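Local coordinates for protein Hpy188I (Helicobacter pylori, PDB 3OQG) that cleaves double-stranded DNA as a restriction endonuclease of the GIY-YIG nuclease family, working as a dimer on a short pseudopalindromic site, at residues K38-L43 and Y132-E137; F75-K80 and K127-Y132. One frame throughout, in Å; residues are numbered along the deposited sequence. Where two conformers were deposited one is given.

Contact 1 (K38-L43 and Y132-E137)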
# COMPACT_ATOMS: atom_id res chain seq x y z
N LYS A 38 9.94 9.79 21.66
CA LYS A 38 11.16 10.38 21.12
C LYS A 38 12.47 9.68 21.53
O LYS A 38 13.41 9.69 20.76
CB LYS A 38 11.21 11.89 21.41
CG LYS A 38 11.45 12.31 22.84
CD LYS A 38 11.49 13.84 22.91
CE LYS A 38 12.09 14.35 24.20
NZ LYS A 38 11.86 15.81 24.41
N GLU A 39 12.51 9.08 22.72
CA GLU A 39 13.70 8.32 23.15
C GLU A 39 13.99 7.10 22.27
O GLU A 39 15.15 6.69 22.17
CB GLU A 39 13.62 7.90 24.63
CG GLU A 39 12.21 7.59 25.14
CD GLU A 39 12.21 7.01 26.55
OE1 GLU A 39 11.11 6.68 27.04
OE2 GLU A 39 13.30 6.88 27.15
N TYR A 40 12.96 6.54 21.64
CA TYR A 40 13.11 5.40 20.71
C TYR A 40 13.51 5.82 19.29
O TYR A 40 13.87 4.98 18.50
CB TYR A 40 11.81 4.62 20.59
CG TYR A 40 11.37 3.91 21.84
CD1 TYR A 40 11.73 2.58 22.07
CD2 TYR A 40 10.59 4.56 22.79
CE1 TYR A 40 11.31 1.92 23.22
CE2 TYR A 40 10.18 3.91 23.95
CZ TYR A 40 10.54 2.59 24.16
OH TYR A 40 10.13 1.94 25.30
N PHE A 41 13.38 7.11 18.98
CA PHE A 41 13.65 7.64 17.65
C PHE A 41 14.98 8.37 17.62
O PHE A 41 15.39 9.02 18.60
CB PHE A 41 12.53 8.59 17.23
CG PHE A 41 11.29 7.90 16.78
CD1 PHE A 41 10.92 7.88 15.44
CD2 PHE A 41 10.49 7.22 17.70
CE1 PHE A 41 9.78 7.22 15.01
CE2 PHE A 41 9.36 6.57 17.31
CZ PHE A 41 8.99 6.56 15.96
N ASN A 42 15.64 8.28 16.47
CA ASN A 42 16.90 8.96 16.25
C ASN A 42 16.84 9.67 14.88
O ASN A 42 16.25 9.15 13.92
CB ASN A 42 18.05 7.97 16.26
CG ASN A 42 18.11 7.15 17.54
OD1 ASN A 42 17.88 5.94 17.52
ND2 ASN A 42 18.41 7.81 18.64
N LEU A 43 17.42 10.85 14.80
CA LEU A 43 17.50 11.58 13.53
C LEU A 43 18.15 10.71 12.45
O LEU A 43 19.24 10.16 12.64
CB LEU A 43 18.34 12.85 13.71
CG LEU A 43 18.45 13.79 12.52
CD1 LEU A 43 17.08 14.32 12.11
CD2 LEU A 43 19.37 14.92 12.91
N TYR A 132 13.05 11.78 11.70
CA TYR A 132 13.43 10.91 12.82
C TYR A 132 12.86 9.53 12.60
O TYR A 132 11.76 9.38 12.04
CB TYR A 132 12.92 11.50 14.15
CG TYR A 132 13.49 12.84 14.53
CD1 TYR A 132 14.58 12.94 15.40
CD2 TYR A 132 12.92 14.02 14.08
CE1 TYR A 132 15.10 14.19 15.78
CE2 TYR A 132 13.47 15.25 14.42
CZ TYR A 132 14.54 15.33 15.29
OH TYR A 132 15.04 16.56 15.66
N ALA A 133 13.61 8.51 13.01
CA ALA A 133 13.22 7.13 12.68
C ALA A 133 13.40 6.18 13.84
O ALA A 133 14.29 6.35 14.68
CB ALA A 133 14.02 6.62 11.51
N PHE A 134 12.59 5.12 13.79
CA PHE A 134 12.66 3.99 14.72
C PHE A 134 12.61 2.74 13.88
O PHE A 134 11.71 2.62 13.03
CB PHE A 134 11.44 4.04 15.63
CG PHE A 134 11.19 2.75 16.37
CD1 PHE A 134 12.12 2.25 17.25
CD2 PHE A 134 10.01 2.04 16.16
CE1 PHE A 134 11.90 1.05 17.93
CE2 PHE A 134 9.78 0.85 16.84
CZ PHE A 134 10.73 0.36 17.72
N PHE A 135 13.58 1.84 14.07
CA PHE A 135 13.65 0.59 13.31
C PHE A 135 13.28 -0.56 14.27
O PHE A 135 14.10 -0.94 15.11
CB PHE A 135 15.05 0.38 12.73
CG PHE A 135 15.45 1.39 11.70
CD1 PHE A 135 15.23 1.14 10.35
CD2 PHE A 135 16.03 2.59 12.07
CE1 PHE A 135 15.58 2.07 9.39
CE2 PHE A 135 16.38 3.53 11.11
CZ PHE A 135 16.15 3.27 9.77
N PRO A 136 12.03 -1.06 14.20
CA PRO A 136 11.65 -2.17 15.08
C PRO A 136 12.46 -3.43 14.84
O PRO A 136 12.97 -3.66 13.75
CB PRO A 136 10.19 -2.43 14.73
CG PRO A 136 9.93 -1.73 13.48
CD PRO A 136 10.89 -0.61 13.37
N GLU A 137 12.59 -4.24 15.88
CA GLU A 137 13.21 -5.55 15.73
C GLU A 137 12.33 -6.39 14.82
O GLU A 137 11.10 -6.32 14.89
CB GLU A 137 13.38 -6.25 17.08
CG GLU A 137 14.32 -5.55 18.04
CD GLU A 137 14.51 -6.32 19.32
OE1 GLU A 137 14.30 -7.56 19.30
OE2 GLU A 137 14.87 -5.70 20.34
O HOH W 1 16.92 4.97 14.79
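Phe-134 CB sits over one face of the Phe-41 ring. This CB stands 3.5 Å from the ring centroid and only 11° off the ring normal, a CH-pi contact over the middle of the ring. A chi1 of 164° turns the Phe-134 ring away from its own N and sends it past the Phe-41 ring toward Tyr-40, with CB left over the face. The two planes meet at 41°, so the pair is oblique. The in-plane edge of the Phe-41 ring meets the carbonyl group of Tyr-132. Phe-134 CD1 lies 3.5 Å from Tyr-40 O and also touches Tyr-40 CB. A second CH-pi contact is made by Leu-43, whose CD1 sits 4.2 Å from the centroid of the Tyr-132 ring, over its face.

Tyr-40 and Phe-41 come just before strand 42-50; Leu-43 lies on it. Tyr-132 and Phe-134 are at the end of strand 129-134. The two strands are antiparallel neighbours in the central sheet of the GIY-YIG nuclease domain. Asn-42 and Ala-133 form a hydrogen-bonded pair. Asn-42 N gives to Ala-133 O at 3.0 Å, and Ala-133 N returns a bond to Asn-42 O at 2.9 Å. Leu-43 and Tyr-132 follow as a non-hydrogen-bonded pair. Ala-133 O is also approached by Phe-41 CA at 3.3 Å, a CA-H...O contact. A water lies within bonding distance of both Ala-133 O and Asn-42 OD1.

Further out, Tyr-32 stacks on Tyr-132 and Phe-35 meets Phe-41 edge-to-face. Phe-144 of the second subunit packs against the rings of Tyr-40 and Phe-134, and Ile-162 of that subunit touches Phe-41.

Contact 2 (F75-K80 and K127-Y132)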
# COMPACT_ATOMS: atom_id res chain seq x y z
N PHE A 75 8.20 13.14 10.27
CA PHE A 75 8.61 14.33 9.53
C PHE A 75 8.36 15.54 10.42
O PHE A 75 7.22 15.78 10.86
CB PHE A 75 7.78 14.49 8.26
CG PHE A 75 8.17 13.56 7.12
CD1 PHE A 75 9.19 12.61 7.24
CD2 PHE A 75 7.47 13.63 5.92
CE1 PHE A 75 9.55 11.79 6.16
CE2 PHE A 75 7.82 12.79 4.85
CZ PHE A 75 8.84 11.87 4.98
N VAL A 76 9.42 16.30 10.67
CA VAL A 76 9.35 17.45 11.57
C VAL A 76 9.79 18.68 10.79
O VAL A 76 10.85 18.67 10.13
CB VAL A 76 10.22 17.23 12.82
CG1 VAL A 76 10.20 18.46 13.76
CG2 VAL A 76 9.77 15.98 13.53
N ILE A 77 9.00 19.74 10.88
CA ILE A 77 9.28 20.99 10.16
C ILE A 77 9.24 22.13 11.17
O ILE A 77 8.21 22.37 11.80
CB ILE A 77 8.26 21.26 9.04
CG1 ILE A 77 8.16 20.07 8.09
CG2 ILE A 77 8.61 22.60 8.33
CD1 ILE A 77 7.07 20.21 7.02
N GLN A 78 10.37 22.82 11.31
CA GLN A 78 10.51 23.87 12.34
C GLN A 78 9.94 23.42 13.68
O GLN A 78 9.13 24.12 14.30
CB GLN A 78 9.87 25.17 11.86
CG GLN A 78 10.65 25.85 10.75
CD GLN A 78 10.14 27.23 10.44
OE1 GLN A 78 9.46 27.86 11.25
NE2 GLN A 78 10.50 27.73 9.27
N GLY A 79 10.38 22.24 14.11
CA GLY A 79 9.97 21.66 15.40
C GLY A 79 8.60 21.02 15.49
O GLY A 79 8.31 20.39 16.51
N LYS A 80 7.76 21.17 14.46
CA LYS A 80 6.38 20.67 14.48
C LYS A 80 6.28 19.31 13.78
O LYS A 80 6.89 19.10 12.74
CB LYS A 80 5.44 21.67 13.78
CG LYS A 80 5.23 22.99 14.51
CD LYS A 80 4.59 22.78 15.85
CE LYS A 80 4.07 24.08 16.45
NZ LYS A 80 3.52 23.87 17.84
N LYS A 127 10.54 24.34 3.44
CA LYS A 127 11.52 24.22 4.51
C LYS A 127 12.16 22.84 4.50
O LYS A 127 11.57 21.86 4.04
CB LYS A 127 10.85 24.44 5.87
CG LYS A 127 10.15 25.77 6.06
CD LYS A 127 11.10 26.94 6.01
CE LYS A 127 10.37 28.28 6.11
NZ LYS A 127 11.35 29.41 6.20
N ILE A 128 13.38 22.78 5.02
CA ILE A 128 14.06 21.49 5.19
C ILE A 128 13.29 20.71 6.26
O ILE A 128 12.82 21.29 7.27
CB ILE A 128 15.54 21.69 5.52
CG1 ILE A 128 16.28 22.24 4.29
CG2 ILE A 128 16.14 20.40 5.93
CD1 ILE A 128 17.66 22.80 4.59
N VAL A 129 13.09 19.42 6.01
CA VAL A 129 12.34 18.55 6.89
C VAL A 129 13.28 17.62 7.60
O VAL A 129 14.08 16.93 6.96
CB VAL A 129 11.33 17.69 6.08
CG1 VAL A 129 10.52 16.82 6.98
CG2 VAL A 129 10.46 18.56 5.21
N GLN A 130 13.22 17.57 8.93
CA GLN A 130 13.96 16.59 9.68
C GLN A 130 13.16 15.29 9.73
O GLN A 130 11.94 15.30 10.02
CB GLN A 130 14.31 17.09 11.08
CG GLN A 130 15.35 18.21 11.10
CD GLN A 130 14.84 19.54 10.56
OE1 GLN A 130 13.80 20.02 10.99
NE2 GLN A 130 15.56 20.11 9.60
N VAL A 131 13.86 14.17 9.51
CA VAL A 131 13.26 12.86 9.55
C VAL A 131 13.87 12.06 10.70
O VAL A 131 15.04 11.76 10.68
CB VAL A 131 13.44 12.06 8.26
CG1 VAL A 131 12.64 10.73 8.33
CG2 VAL A 131 13.00 12.89 7.04
N TYR A 132 13.05 11.78 11.70
CA TYR A 132 13.43 10.91 12.82
C TYR A 132 12.86 9.53 12.60
O TYR A 132 11.76 9.38 12.04
CB TYR A 132 12.92 11.50 14.15
CG TYR A 132 13.49 12.84 14.53
CD1 TYR A 132 14.58 12.94 15.40
CD2 TYR A 132 12.92 14.02 14.08
CE1 TYR A 132 15.10 14.19 15.78
CE2 TYR A 132 13.47 15.25 14.42
CZ TYR A 132 14.54 15.33 15.29
OH TYR A 132 15.04 16.56 15.66
O HOH W 2 12.62 22.20 9.70
O HOH W 3 12.63 20.76 13.35
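Phe-75, Val-129 and Val-131 form the apolar centre, on one face of the antiparallel sheet of the GIY-YIG domain, where strands 71-77 and 129-134 run side by side. Phe-75 and Val-131 point the same way, and Phe-75 CE1 touches Val-131 CG2 at 3.7 Å. Val-131 CG1 lies in the ring plane at its edge. Phe-75 CB rests on Val-129 CG1 at 3.8 Å. The other methyl of Val-129, CG2, turns to Ile-77 CG1. Leu-122 of helix 113-125 packs on both Val-129 and Ile-77.

On the other face Val-76 CG2 meets Tyr-132 CD2 at 3.8 Å. Val-76 pairs with Gln-130 through two backbone bonds: Val-76 N to Gln-130 O at 2.8 Å and Gln-130 N to Val-76 O at 2.9 Å.

Beyond Ile-77 the chain reverses in a type I' turn to Lys-80, which starts strand 80-87. Gln-130 bends at chi2 (70°), which brings OE1 beside Val-76 O (3.4 Å, two acceptors and not a bond), where the waters at the turn reach it, while NE2 bonds to Glu-46. OE1 accepts from two waters. One of them also gives to Ile-128 O and takes the N-H of Gln-78. The other gives to Gln-130 OE1 at 2.7 Å and accepts from Gly-79 N at 2.8 Å.

Strand 129-134 serves both contacts, with strand 42-50 on one side and strand 71-77 on the other. Tyr-132 belongs to both: its ring takes Leu-43 in contact 1 and Val-76 in contact 2. Leu-43 CD1 also reaches Val-131 O at 3.6 Å, so the two contacts touch. Each has one hydrogen-bonded residue pair. Five of the ten touching residues of contact 2 are buried, against two of seven in contact 1, so contact 2 reaches further into the core. Contact 1 is mainly aromatic and lies at the dimer interface. No other protein chain touches contact 2. There Ile-77 and Val-129 pack on helix 113-125, Phe-75 and Val-131 on neighbouring strands, and waters bridge the polar turn.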